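Local coordinates for protein free serine kinase (Thermococcus kodakarensis KOD1, PDB 5X0E) that uses ADP, with magnesium, to phosphorylate free L-serine to O-phospho-L-serine, releasing AMP, as the first of two steps from serine to cysteine, at residues H29-Q34 and Y218-T223; V97-W102 and P203-V208. The protein carries 1 engineered substitution. One frame throughout, in Å; residues are numbered along the deposited sequence.

Contact 1: residues H29-Q34 and Y218-T223. Engineered in segment 29-34: Ala30 (natural residue Glu). With SEP (phosphoserine), chain C.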
loop_
_atom_site.group_PDB
_atom_site.type_symbol
_atom_site.label_atom_id
_atom_site.label_comp_id
_atom_site.label_asym_id
_atom_site.label_seq_id
_atom_site.Cartn_x
_atom_site.Cartn_y
_atom_site.Cartn_z
ATOM N N HIS A 29 3.571 5.752 7.922
ATOM C CA HIS A 29 4.829 5.174 7.441
ATOM C C HIS A 29 5.000 5.059 5.918
ATOM O O HIS A 29 6.034 4.586 5.462
ATOM C CB HIS A 29 5.077 3.832 8.155
ATOM C CG HIS A 29 4.252 2.681 7.664
ATOM N ND1 HIS A 29 3.101 2.275 8.299
ATOM C CD2 HIS A 29 4.456 1.798 6.654
ATOM C CE1 HIS A 29 2.611 1.211 7.686
ATOM N NE2 HIS A 29 3.408 0.907 6.677
ATOM N N ALA A 30 4.030 5.539 5.139
ATOM C CA ALA A 30 4.018 5.345 3.681
ATOM C C ALA A 30 3.373 6.518 2.957
ATOM O O ALA A 30 2.549 7.251 3.526
ATOM C CB ALA A 30 3.295 4.051 3.318
ATOM N N GLN A 31 3.754 6.672 1.696
ATOM C CA GLN A 31 3.117 7.596 0.768
ATOM C C GLN A 31 1.746 7.104 0.277
ATOM O O GLN A 31 1.342 5.967 0.554
ATOM C CB GLN A 31 4.041 7.810 -0.427
ATOM C CG GLN A 31 5.282 8.619 -0.091
ATOM C CD GLN A 31 6.268 8.653 -1.226
ATOM O OE1 GLN A 31 6.443 7.672 -1.944
ATOM N NE2 GLN A 31 6.928 9.782 -1.392
ATOM N N LEU A 32 1.063 7.965 -0.484
ATOM C CA LEU A 32 -0.287 7.708 -1.023
ATOM C C LEU A 32 -0.316 7.467 -2.525
ATOM O O LEU A 32 0.550 7.939 -3.243
ATOM C CB LEU A 32 -1.198 8.912 -0.721
ATOM C CG LEU A 32 -1.200 9.413 0.731
ATOM C CD1 LEU A 32 -2.227 10.523 0.908
ATOM C CD2 LEU A 32 -1.455 8.275 1.709
ATOM N N VAL A 33 -1.282 6.653 -2.957
ATOM C CA VAL A 33 -1.762 6.518 -4.332
ATOM C C VAL A 33 -3.016 7.390 -4.516
ATOM O O VAL A 33 -4.020 7.214 -3.803
ATOM C CB VAL A 33 -2.119 5.034 -4.637
ATOM C CG1 VAL A 33 -2.492 4.840 -6.104
ATOM C CG2 VAL A 33 -0.971 4.107 -4.239
ATOM N N GLN A 34 -2.965 8.306 -5.486
ATOM C CA GLN A 34 -4.055 9.267 -5.718
ATOM C C GLN A 34 -5.415 8.617 -5.955
ATOM O O GLN A 34 -6.408 9.066 -5.371
ATOM C CB GLN A 34 -3.727 10.224 -6.866
ATOM C CG GLN A 34 -2.669 11.247 -6.480
ATOM C CD GLN A 34 -2.340 12.237 -7.607
ATOM O OE1 GLN A 34 -3.163 13.111 -7.936
ATOM N NE2 GLN A 34 -1.123 12.116 -8.191
ATOM N N TYR A 218 7.895 5.256 3.569
ATOM C CA TYR A 218 8.145 4.334 2.488
ATOM C C TYR A 218 7.350 4.797 1.273
ATOM O O TYR A 218 6.483 5.685 1.375
ATOM C CB TYR A 218 7.664 2.939 2.862
ATOM C CG TYR A 218 8.524 2.132 3.796
ATOM C CD1 TYR A 218 9.724 1.562 3.367
ATOM C CD2 TYR A 218 8.086 1.840 5.083
ATOM C CE1 TYR A 218 10.487 0.767 4.212
ATOM C CE2 TYR A 218 8.830 1.044 5.932
ATOM C CZ TYR A 218 10.030 0.502 5.497
ATOM O OH TYR A 218 10.742 -0.295 6.355
ATOM N N SER A 219 7.629 4.171 0.130
ATOM C CA SER A 219 6.770 4.300 -1.038
ATOM C C SER A 219 5.401 3.669 -0.730
ATOM O O SER A 219 5.275 2.899 0.245
ATOM C CB SER A 219 7.409 3.680 -2.287
ATOM O OG SER A 219 7.361 2.276 -2.254
ATOM N N PRO A 220 4.371 4.002 -1.531
ATOM C CA PRO A 220 3.028 3.533 -1.173
ATOM C C PRO A 220 2.895 2.010 -1.129
ATOM O O PRO A 220 3.570 1.292 -1.880
ATOM C CB PRO A 220 2.128 4.142 -2.261
ATOM C CG PRO A 220 2.908 5.288 -2.812
ATOM C CD PRO A 220 4.348 4.863 -2.723
ATOM N N LYS A 221 2.044 1.539 -0.222
ATOM C CA LYS A 221 1.674 0.126 -0.109
ATOM C C LYS A 221 2.848 -0.800 0.176
ATOM O O LYS A 221 2.799 -1.981 -0.164
ATOM C CB LYS A 221 0.927 -0.347 -1.369
ATOM C CG LYS A 221 -0.284 0.480 -1.751
ATOM C CD LYS A 221 -1.353 0.410 -0.680
ATOM C CE LYS A 221 -2.654 1.051 -1.132
ATOM N NZ LYS A 221 -3.744 0.875 -0.122
ATOM N N THR A 222 3.873 -0.282 0.842
ATOM C CA THR A 222 5.098 -1.043 1.102
ATOM C C THR A 222 4.852 -2.194 2.079
ATOM O O THR A 222 5.431 -3.267 1.916
ATOM C CB THR A 222 6.244 -0.133 1.597
ATOM O OG1 THR A 222 6.679 0.722 0.529
ATOM C CG2 THR A 222 7.435 -0.956 2.112
ATOM N N THR A 223 3.996 -1.972 3.072
ATOM C CA THR A 223 3.624 -3.010 4.019
ATOM C C THR A 223 2.237 -3.575 3.714
ATOM O O THR A 223 1.317 -2.830 3.396
ATOM C CB THR A 223 3.576 -2.471 5.461
ATOM O OG1 THR A 223 2.625 -1.408 5.547
ATOM C CG2 THR A 223 4.972 -1.980 5.946
HETATM N N SEP C . 0.055 -0.601 5.270
HETATM C CA SEP C . -1.125 -1.123 4.522
HETATM C CB SEP C . -0.998 -0.810 3.036
HETATM O OG SEP C . -0.949 0.604 2.874
HETATM C C SEP C . -1.294 -2.588 4.796
HETATM O O SEP C . -1.949 -3.312 4.036
HETATM O OXT SEP C . -0.780 -3.093 5.802
HETATM P P SEP C . -2.280 1.507 3.049
HETATM O O1P SEP C . -3.415 0.552 2.764
HETATM O O2P SEP C . -2.030 2.610 2.039
HETATM O O3P SEP C . -2.200 1.992 4.474
HETATM O O HOH W 1 0.527 3.159 1.355
#

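Contact 2: residues V97-W102 and P203-V208. With SEP (phosphoserine), chain C.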
loop_
_atom_site.group_PDB
_atom_site.type_symbol
_atom_site.label_atom_id
_atom_site.label_comp_id
_atom_site.label_asym_id
_atom_site.label_seq_id
_atom_site.Cartn_x
_atom_site.Cartn_y
_atom_site.Cartn_z
ATOM N N VAL A 97 0.877 -10.191 14.454
ATOM C CA VAL A 97 0.991 -9.214 13.381
ATOM C C VAL A 97 2.108 -9.698 12.448
ATOM O O VAL A 97 3.260 -9.755 12.848
ATOM C CB VAL A 97 1.260 -7.796 13.910
ATOM C CG1 VAL A 97 1.302 -6.801 12.751
ATOM C CG2 VAL A 97 0.180 -7.402 14.920
ATOM N N LYS A 98 1.734 -10.103 11.238
ATOM C CA LYS A 98 2.697 -10.489 10.207
ATOM C C LYS A 98 2.720 -9.405 9.128
ATOM O O LYS A 98 1.722 -8.696 8.916
ATOM C CB LYS A 98 2.323 -11.849 9.603
ATOM C CG LYS A 98 2.518 -13.053 10.529
ATOM C CD LYS A 98 3.992 -13.382 10.721
ATOM C CE LYS A 98 4.207 -14.737 11.391
ATOM N NZ LYS A 98 4.053 -14.681 12.867
ATOM N N VAL A 99 3.862 -9.254 8.468
ATOM C CA VAL A 99 4.000 -8.246 7.421
ATOM C C VAL A 99 4.598 -8.837 6.134
ATOM O O VAL A 99 5.575 -9.580 6.168
ATOM C CB VAL A 99 4.775 -7.009 7.910
ATOM C CG1 VAL A 99 6.254 -7.312 8.122
ATOM C CG2 VAL A 99 4.574 -5.831 6.960
ATOM N N TYR A 100 3.934 -8.548 5.022
ATOM C CA TYR A 100 4.421 -8.874 3.680
ATOM C C TYR A 100 4.396 -7.537 2.927
ATOM O O TYR A 100 4.560 -6.500 3.561
ATOM C CB TYR A 100 3.539 -9.958 3.055
ATOM C CG TYR A 100 3.517 -11.201 3.908
ATOM C CD1 TYR A 100 4.466 -12.206 3.742
ATOM C CD2 TYR A 100 2.579 -11.340 4.925
ATOM C CE1 TYR A 100 4.458 -13.338 4.549
ATOM C CE2 TYR A 100 2.562 -12.463 5.741
ATOM C CZ TYR A 100 3.498 -13.456 5.557
ATOM O OH TYR A 100 3.450 -14.561 6.383
ATOM N N THR A 101 4.153 -7.543 1.618
ATOM C CA THR A 101 4.120 -6.315 0.831
ATOM C C THR A 101 2.991 -6.368 -0.205
ATOM O O THR A 101 2.262 -7.361 -0.302
ATOM C CB THR A 101 5.509 -6.056 0.196
ATOM O OG1 THR A 101 5.588 -4.711 -0.286
ATOM C CG2 THR A 101 5.805 -7.022 -0.957
ATOM N N TRP A 102 2.812 -5.254 -0.906
ATOM C CA TRP A 102 1.918 -5.162 -2.057
ATOM C C TRP A 102 2.788 -4.886 -3.262
ATOM O O TRP A 102 3.688 -4.027 -3.191
ATOM C CB TRP A 102 0.927 -4.004 -1.915
ATOM C CG TRP A 102 -0.056 -4.146 -0.800
ATOM C CD1 TRP A 102 0.062 -3.657 0.465
ATOM C CD2 TRP A 102 -1.320 -4.817 -0.853
ATOM N NE1 TRP A 102 -1.037 -3.988 1.201
ATOM C CE2 TRP A 102 -1.913 -4.688 0.419
ATOM C CE3 TRP A 102 -2.015 -5.502 -1.857
ATOM C CZ2 TRP A 102 -3.168 -5.237 0.730
ATOM C CZ3 TRP A 102 -3.283 -6.040 -1.552
ATOM C CH2 TRP A 102 -3.831 -5.909 -0.263
ATOM N N PRO A 203 9.328 -5.326 3.750
ATOM C CA PRO A 203 10.097 -4.842 4.888
ATOM C C PRO A 203 9.868 -5.774 6.085
ATOM O O PRO A 203 8.966 -6.624 6.037
ATOM C CB PRO A 203 9.483 -3.468 5.154
ATOM C CG PRO A 203 8.052 -3.633 4.773
ATOM C CD PRO A 203 8.019 -4.641 3.649
ATOM N N THR A 204 10.684 -5.635 7.125
ATOM C CA THR A 204 10.398 -6.274 8.423
ATOM C C THR A 204 9.709 -5.257 9.354
ATOM O O THR A 204 9.818 -4.037 9.153
ATOM C CB THR A 204 11.687 -6.762 9.113
ATOM O OG1 THR A 204 12.476 -5.624 9.479
ATOM C CG2 THR A 204 12.496 -7.673 8.191
ATOM N N LYS A 205 9.021 -5.757 10.380
ATOM C CA LYS A 205 8.374 -4.880 11.376
ATOM C C LYS A 205 9.380 -3.957 12.094
ATOM O O LYS A 205 9.090 -2.778 12.340
ATOM C CB LYS A 205 7.566 -5.699 12.389
ATOM C CG LYS A 205 6.336 -6.372 11.791
ATOM C CD LYS A 205 5.362 -6.867 12.844
ATOM C CE LYS A 205 5.944 -7.999 13.671
ATOM N NZ LYS A 205 4.998 -8.589 14.655
ATOM N N GLU A 206 10.559 -4.493 12.411
ATOM C CA GLU A 206 11.654 -3.700 13.006
ATOM C C GLU A 206 12.020 -2.509 12.117
ATOM O O GLU A 206 12.084 -1.381 12.582
ATOM C CB GLU A 206 12.899 -4.567 13.225
ATOM C CG GLU A 206 12.747 -5.666 14.275
ATOM N N GLU A 207 12.226 -2.773 10.830
ATOM C CA GLU A 207 12.520 -1.722 9.844
ATOM C C GLU A 207 11.419 -0.649 9.745
ATOM O O GLU A 207 11.714 0.538 9.636
ATOM C CB GLU A 207 12.770 -2.355 8.467
ATOM C CG GLU A 207 14.091 -3.127 8.389
ATOM C CD GLU A 207 14.203 -4.072 7.190
ATOM O OE1 GLU A 207 13.234 -4.264 6.409
ATOM O OE2 GLU A 207 15.288 -4.655 7.044
ATOM N N VAL A 208 10.155 -1.066 9.788
ATOM C CA VAL A 208 9.032 -0.111 9.710
ATOM C C VAL A 208 9.085 0.877 10.875
ATOM O O VAL A 208 9.068 2.087 10.663
ATOM C CB VAL A 208 7.650 -0.815 9.697
ATOM C CG1 VAL A 208 6.511 0.195 9.862
ATOM C CG2 VAL A 208 7.455 -1.624 8.414
HETATM N N SEP C . 0.055 -0.601 5.270
HETATM C CA SEP C . -1.125 -1.123 4.522
HETATM C CB SEP C . -0.998 -0.810 3.036
HETATM O OG SEP C . -0.949 0.604 2.874
HETATM C C SEP C . -1.294 -2.588 4.796
HETATM O O SEP C . -1.949 -3.312 4.036
HETATM O OXT SEP C . -0.780 -3.093 5.802
HETATM P P SEP C . -2.280 1.507 3.049
HETATM O O1P SEP C . -3.415 0.552 2.764
HETATM O O2P SEP C . -2.030 2.610 2.039
HETATM O O3P SEP C . -2.200 1.992 4.474
#

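Contact 1: residues H29-Q34 and Y218-T223
His29 meets Thr223 from the opposite direction, turning the edge of its imidazole to the threonine hydroxyl: NE2 lies 2.7 Å from OG1, which sits in the ring plane. Either atom of this hydrogen bond could be the donor. Thr223 OG1 lies between its backbone N and carbonyl carbon (chi1 59°), a rotation that leaves CG2 packed against NE2 and CD2 of the imidazole. The hydroxyl is shared, because the amino N of the phosphoserine donates to Thr223 OG1 at 2.7 Å, so the histidine is a second-shell residue that steadies a hydroxyl binding the product phosphoserine. Beside this pair the backbones join by a single beta bridge: Tyr218 N gives a nearly straight bond (174°) to His29 O, and Gln31 N returns one to Tyr218 O. The bridge passes through Ala30, an engineered residue where the natural chain has glutamate, inferred to be the active-site residue. Further on, Gln31 crosses the Pro220 ring obliquely; its CB and OE1 touch CG and CD, while Val33 CG2 meets Pro220 CB at 3.7 Å. Lys221 points its CB away from 29-34 and bends at chi2, carrying NZ to phosphate O1P, 2.9 Å away; Glu4 and Glu36 form salt bridges with the same ammonium. A water accepts from Lys221 N at 2.7 Å and also lies within reach of Gln31 O and the phosphate. Helix 155-170 touches Gln31 and Pro220, helix 71-80 Ala30 and Leu32, and helix 205-213 His29 and Tyr218; the loop holding 218-223 then runs into strand 224-226.

Contact 2: residues V97-W102 and P203-V208
Pro203 opens the second segment against strand 98-100 and its continuation: its ring carbon CD faces Tyr100 O at 3.9 Å, and Val99 CG1 packs 3.5 Å from Pro203 O. That methyl occupies the position between backbone N and carbonyl carbon (chi1 71°), which directs it at the turn leading into the helix. Thr204 follows as the N-cap, its side chain turned from the strand. Glu207 N donates to Thr204 OG1 at 3.2 Å, and Thr204 N donates to Glu207 OE1, met from above the carboxylate plane, so the two residues close a capping box that ties off the first turn. Lys205 makes the main side-chain crossing. The Lys205 and Val99 side chains run antiparallel alongside each other, Lys205 CG 3.8 Å from Val99 CG1, and the lysine chain, bent at chi3 (-66°), then runs at a slant over Val97, its CD 4.1 Å from Val97 CG1. There NZ donates to Val97 O at 2.8 Å, tilted only 17° from the carbonyl plane, and a second bond to Tyr92 O also holds the ammonium. The aliphatic part of the lysine thus covers the valines while its charge rests on backbone carbonyls. At the end of the segment Val208 N bonds to Thr204 O, the first helical bond, and the Val208 side chain turns to Tyr92 and Thr223. Helix 205-213 therefore begins over the start of strand 98-107, whose residues Lys98 and Tyr100 pair by backbone bonds with Val226 and Arg224 of strand 224-226 in the antiparallel sheet.

In the fold
Contact 1 and contact 2, with centres about 13 Å apart, meet where residues 218-223 run past 97-102. Thr222 O lies 2.6 Å from Thr101 OG1, a probable hydrogen bond, and 3.4 Å from Pro203 CD, while Lys221 O packs on Trp102 CB at 3.3 Å. Both reach the phosphoserine from different ends: contact 1 supplies groups for its phosphate and amino N, and contact 2 offers Trp102, whose indole NE1 donates to the carboxylate O at 3.1 Å. His71, Val68, Gly70 and His225 complete the polar surround. Between nearest atoms, the magnesium ion and AMP each lie about 4 Å from the Lys221 side chain, but about 12 and 13 Å from that of Val99.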